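Local structure of D-glycero-alpha-D-manno-heptose 7-phosphate kinase (Campylobacter jejuni subsp. jejuni, 4N3O) at residues L36-I44 with Q328-K338; S119-K128 with E140-E151. The protein phosphorylates D-glycero-alpha-D-manno-heptose 7-phosphate at C-1 with ATP, a step in making the GDP-heptose used for capsule polysaccharide. All coordinates share one frame; numbering follows the deposited sequence.

Contact 1: L36-I44 with Q328-K338; sequences LNATISLYI and QDFSFTKEGVK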
loop_
_atom_site.group_PDB
_atom_site.type_symbol
_atom_site.label_atom_id
_atom_site.label_comp_id
_atom_site.label_asym_id
_atom_site.label_seq_id
_atom_site.Cartn_x
_atom_site.Cartn_y
_atom_site.Cartn_z
ATOM N N LEU A 36 4.779 -19.234 7.762
ATOM C CA LEU A 36 5.415 -17.938 7.660
ATOM C C LEU A 36 4.411 -17.063 6.988
ATOM O O LEU A 36 4.093 -17.293 5.820
ATOM C CB LEU A 36 6.671 -17.990 6.801
ATOM C CG LEU A 36 7.261 -16.624 6.420
ATOM C CD1 LEU A 36 7.711 -15.870 7.654
ATOM C CD2 LEU A 36 8.411 -16.751 5.444
ATOM N N ASN A 37 3.875 -16.082 7.717
ATOM C CA ASN A 37 2.935 -15.159 7.110
ATOM C C ASN A 37 3.397 -13.728 7.312
ATOM O O ASN A 37 4.366 -13.460 8.046
ATOM C CB ASN A 37 1.521 -15.398 7.594
ATOM C CG ASN A 37 1.411 -15.316 9.075
ATOM O OD1 ASN A 37 2.090 -14.505 9.715
ATOM N ND2 ASN A 37 0.550 -16.151 9.649
ATOM N N ALA A 38 2.725 -12.817 6.627
ATOM C CA ALA A 38 3.124 -11.429 6.654
ATOM C C ALA A 38 1.934 -10.570 6.341
ATOM O O ALA A 38 1.197 -10.866 5.416
ATOM C CB ALA A 38 4.220 -11.201 5.621
ATOM N N THR A 39 1.740 -9.513 7.114
ATOM C CA THR A 39 0.609 -8.627 6.866
ATOM C C THR A 39 0.840 -7.798 5.649
ATOM O O THR A 39 1.991 -7.480 5.308
ATOM C CB THR A 39 0.316 -7.718 8.064
ATOM O OG1 THR A 39 1.516 -7.069 8.488
ATOM C CG2 THR A 39 -0.232 -8.534 9.220
ATOM N N ILE A 40 -0.254 -7.445 4.979
ATOM C CA ILE A 40 -0.189 -6.624 3.776
ATOM C C ILE A 40 -1.123 -5.435 3.837
ATOM O O ILE A 40 -2.008 -5.381 4.678
ATOM C CB ILE A 40 -0.449 -7.444 2.523
ATOM C CG1 ILE A 40 -1.792 -8.173 2.613
ATOM C CG2 ILE A 40 0.673 -8.440 2.334
ATOM C CD1 ILE A 40 -2.142 -8.915 1.336
ATOM N N SER A 41 -0.934 -4.511 2.897
ATOM C CA SER A 41 -1.656 -3.235 2.846
ATOM C C SER A 41 -3.095 -3.306 2.322
ATOM O O SER A 41 -3.509 -2.457 1.553
ATOM C CB SER A 41 -0.845 -2.226 1.990
ATOM O OG SER A 41 -0.726 -2.694 0.642
ATOM N N LEU A 42 -3.832 -4.332 2.719
ATOM C CA LEU A 42 -5.232 -4.500 2.344
ATOM C C LEU A 42 -5.851 -4.654 3.721
ATOM O O LEU A 42 -5.406 -5.468 4.522
ATOM C CB LEU A 42 -5.440 -5.728 1.468
ATOM C CG LEU A 42 -4.663 -5.716 0.152
ATOM C CD1 LEU A 42 -4.734 -7.066 -0.532
ATOM C CD2 LEU A 42 -5.183 -4.644 -0.774
ATOM N N TYR A 43 -6.875 -3.875 3.993
ATOM C CA TYR A 43 -7.376 -3.782 5.327
ATOM C C TYR A 43 -8.866 -3.924 5.523
ATOM O O TYR A 43 -9.666 -3.817 4.589
ATOM C CB TYR A 43 -7.049 -2.353 5.827
ATOM C CG TYR A 43 -5.593 -1.922 5.782
ATOM C CD1 TYR A 43 -4.734 -2.224 6.827
ATOM C CD2 TYR A 43 -5.091 -1.142 4.722
ATOM C CE1 TYR A 43 -3.412 -1.805 6.814
ATOM C CE2 TYR A 43 -3.754 -0.724 4.698
ATOM C CZ TYR A 43 -2.933 -1.048 5.757
ATOM O OH TYR A 43 -1.622 -0.653 5.774
ATOM N N ILE A 44 -9.204 -4.115 6.789
ATOM C CA ILE A 44 -10.569 -4.088 7.272
ATOM C C ILE A 44 -10.640 -2.809 8.102
ATOM O O ILE A 44 -9.809 -2.592 8.987
ATOM C CB ILE A 44 -10.938 -5.320 8.099
ATOM C CG1 ILE A 44 -11.123 -6.482 7.125
ATOM C CG2 ILE A 44 -12.223 -5.058 8.889
ATOM C CD1 ILE A 44 -11.619 -7.754 7.737
ATOM N N GLN A 328 -3.878 -6.912 -7.768
ATOM C CA GLN A 328 -3.978 -6.080 -6.593
ATOM C C GLN A 328 -2.596 -5.715 -6.083
ATOM O O GLN A 328 -1.879 -6.572 -5.587
ATOM C CB GLN A 328 -4.757 -6.817 -5.502
ATOM C CG GLN A 328 -4.884 -6.058 -4.193
ATOM C CD GLN A 328 -5.715 -4.789 -4.336
ATOM O OE1 GLN A 328 -6.907 -4.846 -4.620
ATOM N NE2 GLN A 328 -5.093 -3.650 -4.123
ATOM N N ASP A 329 -2.212 -4.449 -6.233
ATOM C CA ASP A 329 -0.943 -3.966 -5.713
ATOM C C ASP A 329 -1.047 -3.977 -4.189
ATOM O O ASP A 329 -2.132 -3.832 -3.627
ATOM C CB ASP A 329 -0.648 -2.508 -6.143
ATOM C CG ASP A 329 -0.322 -2.354 -7.641
ATOM O OD1 ASP A 329 -0.190 -3.369 -8.375
ATOM O OD2 ASP A 329 -0.179 -1.181 -8.084
ATOM N N PHE A 330 0.094 -4.121 -3.531
ATOM C CA PHE A 330 0.149 -4.128 -2.096
ATOM C C PHE A 330 1.580 -3.976 -1.629
ATOM O O PHE A 330 2.493 -4.171 -2.394
ATOM C CB PHE A 330 -0.381 -5.471 -1.566
ATOM C CG PHE A 330 0.541 -6.611 -1.815
ATOM C CD1 PHE A 330 0.520 -7.282 -3.012
ATOM C CD2 PHE A 330 1.453 -7.014 -0.833
ATOM C CE1 PHE A 330 1.378 -8.349 -3.244
ATOM C CE2 PHE A 330 2.330 -8.067 -1.061
ATOM C CZ PHE A 330 2.289 -8.739 -2.272
ATOM N N SER A 331 1.748 -3.673 -0.347
ATOM C CA SER A 331 3.057 -3.627 0.299
ATOM C C SER A 331 2.940 -4.537 1.513
ATOM O O SER A 331 1.832 -4.819 1.968
ATOM C CB SER A 331 3.330 -2.246 0.876
ATOM O OG SER A 331 2.961 -1.238 -0.012
ATOM N N PHE A 332 4.068 -4.973 2.055
ATOM C CA PHE A 332 4.049 -5.682 3.326
ATOM C C PHE A 332 4.055 -4.589 4.380
ATOM O O PHE A 332 4.763 -3.617 4.223
ATOM C CB PHE A 332 5.266 -6.579 3.488
ATOM C CG PHE A 332 5.288 -7.703 2.517
ATOM C CD1 PHE A 332 4.335 -8.722 2.596
ATOM C CD2 PHE A 332 6.241 -7.768 1.522
ATOM C CE1 PHE A 332 4.328 -9.771 1.697
ATOM C CE2 PHE A 332 6.243 -8.826 0.626
ATOM C CZ PHE A 332 5.275 -9.827 0.711
ATOM N N THR A 333 3.238 -4.702 5.419
ATOM C CA THR A 333 3.224 -3.677 6.473
ATOM C C THR A 333 3.942 -4.146 7.712
ATOM O O THR A 333 4.048 -5.349 7.959
ATOM C CB THR A 333 1.810 -3.314 6.931
ATOM O OG1 THR A 333 1.179 -4.473 7.501
ATOM C CG2 THR A 333 1.001 -2.769 5.778
ATOM N N LYS A 334 4.384 -3.169 8.501
ATOM C CA LYS A 334 5.135 -3.376 9.736
ATOM C C LYS A 334 4.225 -3.533 10.932
ATOM O O LYS A 334 4.540 -4.258 11.862
ATOM C CB LYS A 334 6.012 -2.137 10.008
ATOM C CG LYS A 334 7.055 -1.839 8.940
ATOM C CD LYS A 334 8.384 -2.519 9.202
ATOM C CE LYS A 334 9.128 -1.819 10.328
ATOM N NZ LYS A 334 10.470 -2.410 10.560
ATOM N N GLU A 335 3.116 -2.809 10.918
ATOM C CA GLU A 335 2.178 -2.822 12.022
ATOM C C GLU A 335 1.026 -3.781 11.871
ATOM O O GLU A 335 0.640 -4.167 10.770
ATOM C CB GLU A 335 1.551 -1.419 12.213
ATOM C CG GLU A 335 2.277 -0.477 13.161
ATOM C CD GLU A 335 1.449 0.775 13.481
ATOM O OE1 GLU A 335 1.125 1.546 12.547
ATOM O OE2 GLU A 335 1.139 1.002 14.676
ATOM N N GLY A 336 0.449 -4.116 13.014
ATOM C CA GLY A 336 -0.775 -4.895 13.072
ATOM C C GLY A 336 -1.887 -3.862 13.257
ATOM O O GLY A 336 -1.762 -2.711 12.805
ATOM N N VAL A 337 -2.952 -4.246 13.960
ATOM C CA VAL A 337 -4.087 -3.359 14.160
ATOM C C VAL A 337 -3.696 -2.016 14.769
ATOM O O VAL A 337 -2.917 -1.963 15.709
ATOM C CB VAL A 337 -5.160 -4.009 15.065
ATOM C CG1 VAL A 337 -4.651 -4.178 16.486
ATOM C CG2 VAL A 337 -6.440 -3.190 15.047
ATOM N N LYS A 338 -4.202 -0.927 14.193
ATOM C CA LYS A 338 -3.966 0.394 14.778
ATOM C C LYS A 338 -5.328 1.048 15.040
ATOM O O LYS A 338 -6.311 0.712 14.406
ATOM C CB LYS A 338 -3.079 1.308 13.910
ATOM C CG LYS A 338 -3.727 1.912 12.675
ATOM C CD LYS A 338 -3.280 1.280 11.371
ATOM C CE LYS A 338 -1.879 1.750 11.026
ATOM N NZ LYS A 338 -1.452 1.220 9.711
HETATM O O HOH W 1 4.429 -7.633 6.639
HETATM O O HOH W 2 -2.527 -2.051 -1.304
#
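Ile40 lays its CG2 methyl against two phenylalanines, 3.6 Å from CD2 of Phe330 and 3.7 Å from CD1 of Phe332, meeting both rings at a slant. The methyl gets there because it stands anti to the carbonyl carbon, which leaves CG1 wedged between N and C (chi1 56°). The two rings also pack on each other: CE2 of Phe330 lies over one face of Phe332, offset toward the rim, and CB of Ala38 adds a methyl to the Phe332 ring. Phe172 meets Phe332 edge-to-face.

Next to these rings the backbones form a single beta bridge between Ile40 and Phe332. Thr333 N donates to Thr39 O and Ser41 N to Ser331 O, at 3.0 and 2.9 Å. The bridge lies where 36-44 turns a corner at Ser41 between two strands of the N-terminal part of this GHMP kinase, and where the chain returns from the C-terminal sheet by way of 328-338.

Side chains extend the polar row at both ends. Ser41 OG accepts from Ser331 N at 2.8 Å and donates to a water bonded in turn to Asp329 O. Beside it the Leu42 and Gln328 side chains pass in opposite directions, CD2 against the amide, whose NE2 donates to Asp329 O. At the other end the Thr39 and Thr333 hydroxyls share a hydrogen bond, OG1 to OG1 2.8 Å, the side chains crossing nearly at right angles; Gly171 N donates to Thr39 OG1, and a second water donates to Thr39 O and Thr333 O. CG2 of Thr333 faces the oncoming Tyr43, 3.4 Å from its OH.

Contact 2: S119-K128 with E140-E151; sequences SSTLVVGVIK and EYEIAKLAYEIE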
loop_
_atom_site.group_PDB
_atom_site.type_symbol
_atom_site.label_atom_id
_atom_site.label_comp_id
_atom_site.label_asym_id
_atom_site.label_seq_id
_atom_site.Cartn_x
_atom_site.Cartn_y
_atom_site.Cartn_z
ATOM N N SER A 119 -11.730 -13.256 8.313
ATOM C CA SER A 119 -12.575 -13.351 9.522
ATOM C C SER A 119 -11.864 -12.958 10.812
ATOM O O SER A 119 -12.430 -12.275 11.666
ATOM C CB SER A 119 -13.119 -14.759 9.668
ATOM O OG SER A 119 -13.831 -15.134 8.504
ATOM N N SER A 120 -10.633 -13.410 10.955
ATOM C CA SER A 120 -9.843 -13.110 12.132
ATOM C C SER A 120 -9.523 -11.629 12.147
ATOM O O SER A 120 -9.575 -11.003 13.186
ATOM C CB SER A 120 -8.536 -13.896 12.093
ATOM O OG SER A 120 -8.801 -15.264 11.894
ATOM N N THR A 121 -9.139 -11.105 10.983
ATOM C CA THR A 121 -8.844 -9.703 10.811
ATOM C C THR A 121 -10.048 -8.820 11.217
ATOM O O THR A 121 -9.877 -7.764 11.824
ATOM C CB THR A 121 -8.451 -9.415 9.333
ATOM O OG1 THR A 121 -7.236 -10.102 9.007
ATOM C CG2 THR A 121 -8.241 -7.936 9.092
ATOM N N LEU A 122 -11.257 -9.253 10.885
ATOM C CA LEU A 122 -12.463 -8.484 11.231
ATOM C C LEU A 122 -12.711 -8.475 12.742
ATOM O O LEU A 122 -12.940 -7.412 13.348
ATOM C CB LEU A 122 -13.681 -9.060 10.503
ATOM C CG LEU A 122 -15.052 -8.457 10.811
ATOM C CD1 LEU A 122 -15.078 -6.968 10.537
ATOM C CD2 LEU A 122 -16.120 -9.161 9.988
ATOM N N VAL A 123 -12.649 -9.657 13.352
ATOM C CA VAL A 123 -12.894 -9.787 14.797
ATOM C C VAL A 123 -11.895 -8.939 15.593
ATOM O O VAL A 123 -12.262 -8.254 16.553
ATOM C CB VAL A 123 -12.840 -11.260 15.261
ATOM C CG1 VAL A 123 -12.973 -11.349 16.784
ATOM C CG2 VAL A 123 -13.919 -12.103 14.569
ATOM N N VAL A 124 -10.631 -8.985 15.188
ATOM C CA VAL A 124 -9.581 -8.188 15.843
ATOM C C VAL A 124 -9.847 -6.681 15.724
ATOM O O VAL A 124 -9.752 -5.958 16.698
ATOM C CB VAL A 124 -8.187 -8.560 15.299
ATOM C CG1 VAL A 124 -7.144 -7.526 15.680
ATOM C CG2 VAL A 124 -7.791 -9.936 15.818
ATOM N N GLY A 125 -10.204 -6.210 14.541
ATOM C CA GLY A 125 -10.472 -4.789 14.382
ATOM C C GLY A 125 -11.611 -4.286 15.254
ATOM O O GLY A 125 -11.535 -3.205 15.815
ATOM N N VAL A 126 -12.661 -5.087 15.385
ATOM C CA VAL A 126 -13.826 -4.702 16.177
ATOM C C VAL A 126 -13.510 -4.716 17.685
ATOM O O VAL A 126 -13.785 -3.741 18.415
ATOM C CB VAL A 126 -14.988 -5.631 15.841
ATOM C CG1 VAL A 126 -16.180 -5.343 16.721
ATOM C CG2 VAL A 126 -15.343 -5.483 14.363
ATOM N N ILE A 127 -12.912 -5.812 18.145
ATOM C CA ILE A 127 -12.520 -5.928 19.534
ATOM C C ILE A 127 -11.665 -4.730 19.902
ATOM O O ILE A 127 -11.866 -4.118 20.940
ATOM C CB ILE A 127 -11.738 -7.236 19.788
ATOM C CG1 ILE A 127 -12.693 -8.435 19.711
ATOM C CG2 ILE A 127 -11.101 -7.210 21.162
ATOM C CD1 ILE A 127 -12.020 -9.793 19.664
ATOM N N LYS A 128 -10.716 -4.385 19.032
ATOM C CA LYS A 128 -9.805 -3.248 19.271
ATOM C C LYS A 128 -10.549 -1.933 19.360
ATOM O O LYS A 128 -10.164 -1.045 20.101
ATOM C CB LYS A 128 -8.764 -3.178 18.159
ATOM C CG LYS A 128 -7.736 -2.082 18.318
ATOM C CD LYS A 128 -6.832 -2.258 19.529
ATOM C CE LYS A 128 -5.872 -1.095 19.595
ATOM N NZ LYS A 128 -4.985 -1.189 20.768
ATOM N N GLU A 140 -1.967 -6.375 23.100
ATOM C CA GLU A 140 -2.177 -6.950 21.791
ATOM C C GLU A 140 -2.384 -8.478 21.856
ATOM O O GLU A 140 -3.270 -9.001 21.191
ATOM C CB GLU A 140 -1.026 -6.553 20.863
ATOM C CG GLU A 140 -0.715 -5.043 20.839
ATOM C CD GLU A 140 -1.811 -4.145 20.241
ATOM O OE1 GLU A 140 -1.451 -3.084 19.661
ATOM O OE2 GLU A 140 -3.015 -4.475 20.332
ATOM N N TYR A 141 -1.588 -9.192 22.650
ATOM C CA TYR A 141 -1.754 -10.654 22.786
ATOM C C TYR A 141 -3.141 -11.031 23.340
ATOM O O TYR A 141 -3.782 -11.964 22.855
ATOM C CB TYR A 141 -0.658 -11.255 23.664
ATOM C CG TYR A 141 -0.966 -12.659 24.120
ATOM C CD1 TYR A 141 -0.865 -13.740 23.248
ATOM C CD2 TYR A 141 -1.354 -12.906 25.428
ATOM C CE1 TYR A 141 -1.152 -15.028 23.672
ATOM C CE2 TYR A 141 -1.641 -14.186 25.862
ATOM C CZ TYR A 141 -1.542 -15.244 24.985
ATOM O OH TYR A 141 -1.831 -16.516 25.441
ATOM N N GLU A 142 -3.591 -10.277 24.341
ATOM C CA GLU A 142 -4.896 -10.485 24.963
ATOM C C GLU A 142 -6.000 -10.240 23.947
ATOM O O GLU A 142 -7.035 -10.880 23.996
ATOM C CB GLU A 142 -5.038 -9.596 26.211
ATOM C CG GLU A 142 -4.098 -10.033 27.342
ATOM C CD GLU A 142 -3.669 -8.910 28.285
ATOM O OE1 GLU A 142 -4.275 -7.816 28.267
ATOM O OE2 GLU A 142 -2.695 -9.129 29.049
ATOM N N ILE A 143 -5.768 -9.343 22.994
ATOM C CA ILE A 143 -6.776 -9.111 21.962
ATOM C C ILE A 143 -6.804 -10.268 20.972
ATOM O O ILE A 143 -7.872 -10.690 20.534
ATOM C CB ILE A 143 -6.577 -7.760 21.255
ATOM C CG1 ILE A 143 -7.026 -6.635 22.187
ATOM C CG2 ILE A 143 -7.359 -7.705 19.951
ATOM C CD1 ILE A 143 -6.761 -5.240 21.635
ATOM N N ALA A 144 -5.638 -10.799 20.637
ATOM C CA ALA A 144 -5.578 -11.944 19.731
ATOM C C ALA A 144 -6.218 -13.175 20.384
ATOM O O ALA A 144 -6.910 -13.929 19.692
ATOM C CB ALA A 144 -4.145 -12.243 19.328
ATOM N N LYS A 145 -5.995 -13.388 21.695
ATOM C CA LYS A 145 -6.627 -14.534 22.356
ATOM C C LYS A 145 -8.129 -14.401 22.301
ATOM O O LYS A 145 -8.840 -15.297 21.835
ATOM C CB LYS A 145 -6.214 -14.724 23.827
ATOM C CG LYS A 145 -4.924 -15.505 24.027
ATOM C CD LYS A 145 -4.940 -16.380 25.290
ATOM C CE LYS A 145 -4.889 -15.633 26.624
ATOM N NZ LYS A 145 -6.116 -14.865 26.966
ATOM N N LEU A 146 -8.615 -13.267 22.773
ATOM C CA LEU A 146 -10.032 -13.027 22.791
ATOM C C LEU A 146 -10.589 -13.296 21.382
ATOM O O LEU A 146 -11.544 -14.042 21.222
ATOM C CB LEU A 146 -10.301 -11.618 23.296
ATOM C CG LEU A 146 -11.715 -11.294 23.729
ATOM C CD1 LEU A 146 -12.172 -12.243 24.831
ATOM C CD2 LEU A 146 -11.767 -9.853 24.212
ATOM N N ALA A 147 -9.950 -12.737 20.361
ATOM C CA ALA A 147 -10.385 -12.962 18.976
ATOM C C ALA A 147 -10.451 -14.463 18.608
ATOM O O ALA A 147 -11.390 -14.924 17.942
ATOM C CB ALA A 147 -9.453 -12.246 18.020
ATOM N N TYR A 148 -9.447 -15.217 19.034
ATOM C CA TYR A 148 -9.386 -16.641 18.738
ATOM C C TYR A 148 -10.497 -17.422 19.437
ATOM O O TYR A 148 -11.111 -18.298 18.832
ATOM C CB TYR A 148 -8.009 -17.196 19.125
ATOM C CG TYR A 148 -7.881 -18.693 19.003
ATOM C CD1 TYR A 148 -7.782 -19.302 17.753
ATOM C CD2 TYR A 148 -7.834 -19.496 20.134
ATOM C CE1 TYR A 148 -7.655 -20.677 17.632
ATOM C CE2 TYR A 148 -7.712 -20.876 20.028
ATOM C CZ TYR A 148 -7.622 -21.464 18.776
ATOM O OH TYR A 148 -7.502 -22.836 18.663
ATOM N N GLU A 149 -10.759 -17.091 20.701
ATOM C CA GLU A 149 -11.781 -17.782 21.492
ATOM C C GLU A 149 -13.148 -17.599 20.875
ATOM O O GLU A 149 -13.934 -18.554 20.731
ATOM C CB GLU A 149 -11.782 -17.258 22.925
ATOM C CG GLU A 149 -10.461 -17.520 23.652
ATOM C CD GLU A 149 -10.462 -17.074 25.108
ATOM O OE1 GLU A 149 -11.462 -16.451 25.542
ATOM O OE2 GLU A 149 -9.462 -17.351 25.824
ATOM N N ILE A 150 -13.431 -16.361 20.507
ATOM C CA ILE A 150 -14.702 -16.017 19.906
ATOM C C ILE A 150 -14.839 -16.729 18.570
ATOM O O ILE A 150 -15.903 -17.268 18.260
ATOM C CB ILE A 150 -14.840 -14.477 19.752
ATOM C CG1 ILE A 150 -15.007 -13.834 21.140
ATOM C CG2 ILE A 150 -16.028 -14.108 18.880
ATOM C CD1 ILE A 150 -14.930 -12.321 21.134
ATOM N N GLU A 151 -13.751 -16.787 17.805
ATOM C CA GLU A 151 -13.810 -17.401 16.481
ATOM C C GLU A 151 -13.919 -18.938 16.486
ATOM O O GLU A 151 -14.595 -19.492 15.616
ATOM C CB GLU A 151 -12.650 -16.926 15.587
ATOM C CG GLU A 151 -12.850 -17.278 14.114
ATOM C CD GLU A 151 -11.807 -16.669 13.189
ATOM O OE1 GLU A 151 -10.895 -15.957 13.672
ATOM O OE2 GLU A 151 -11.905 -16.893 11.964
#
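Glu151 OE1 receives the hydroxyl of Ser120, with OG 2.8 Å away and its proton directed to the syn lone pair, the side of the other carboxylate oxygen. A weak hydrogen bond from Gln164 NE2 reaches the same oxygen, so OE1 has one firm donor and one weak one. Glu151 reaches across with CG anti to its backbone N (chi1 -167°) and the chain straight beyond, which brings OE2 to 3.4 Å from CB of Ser119.

From this polar end the interface turns apolar. Ala147 sits at the closest pairing of the backbones, its CA 5.8 Å from that of Val124, and its small CB is met by two valines: CG2 of Val124 at 3.6 Å and CG1 of Val123 at 3.8 Å. Ile127 then fits as a knob into the hole formed by Ile143, Leu146, Ala147 and Ile150. Its two arms divide the work, CD1 pressing on the Ala147 backbone, 3.6 Å from CA, and CG2 meeting CG2 of Ile143, whose side chain runs past in the opposite direction, and touching Leu146 CD2.

At the far end Lys128, bent at chi2, lays its CD on Ile143 CD1 at about a right angle and carries NZ toward Glu140 OE2 in a long salt bridge of 3.9 Å.

The axes of segments 119-128 and 140-151 come within 9.1 Å, their directions 124° apart. Helix 118-134 begins at the end of the glycine- and serine-rich loop, inferred by similarity to bind ATP as in other GHMP kinases, and its pairing with helix 140-153 brings together Ser119 and Glu151, the probable magnesium ligands, beside Asp163, the probable proton acceptor.

In the fold
The two contacts, with centres 16 Å apart, show how separate pieces of a fold can meet near one inferred active site. They touch directly: Ile44 CD1 packs 3.5 Å from Leu122 N, and Val337 CG2 lies 3.7 Å from Lys128 CG, so both segments of contact 1 lean on helix 118-134 of contact 2. Along the chain, contact 2 falls wholly between the two segments that contact 1 joins. Arg14, the probable transition-state stabilizer, relates them: its side chain is about 5 Å from that of Thr39 and about 7 Å from that of Ser120. Contact 1 also approaches the predicted ATP site, the side chain of Leu42 lying about 4 Å from that of Leu116.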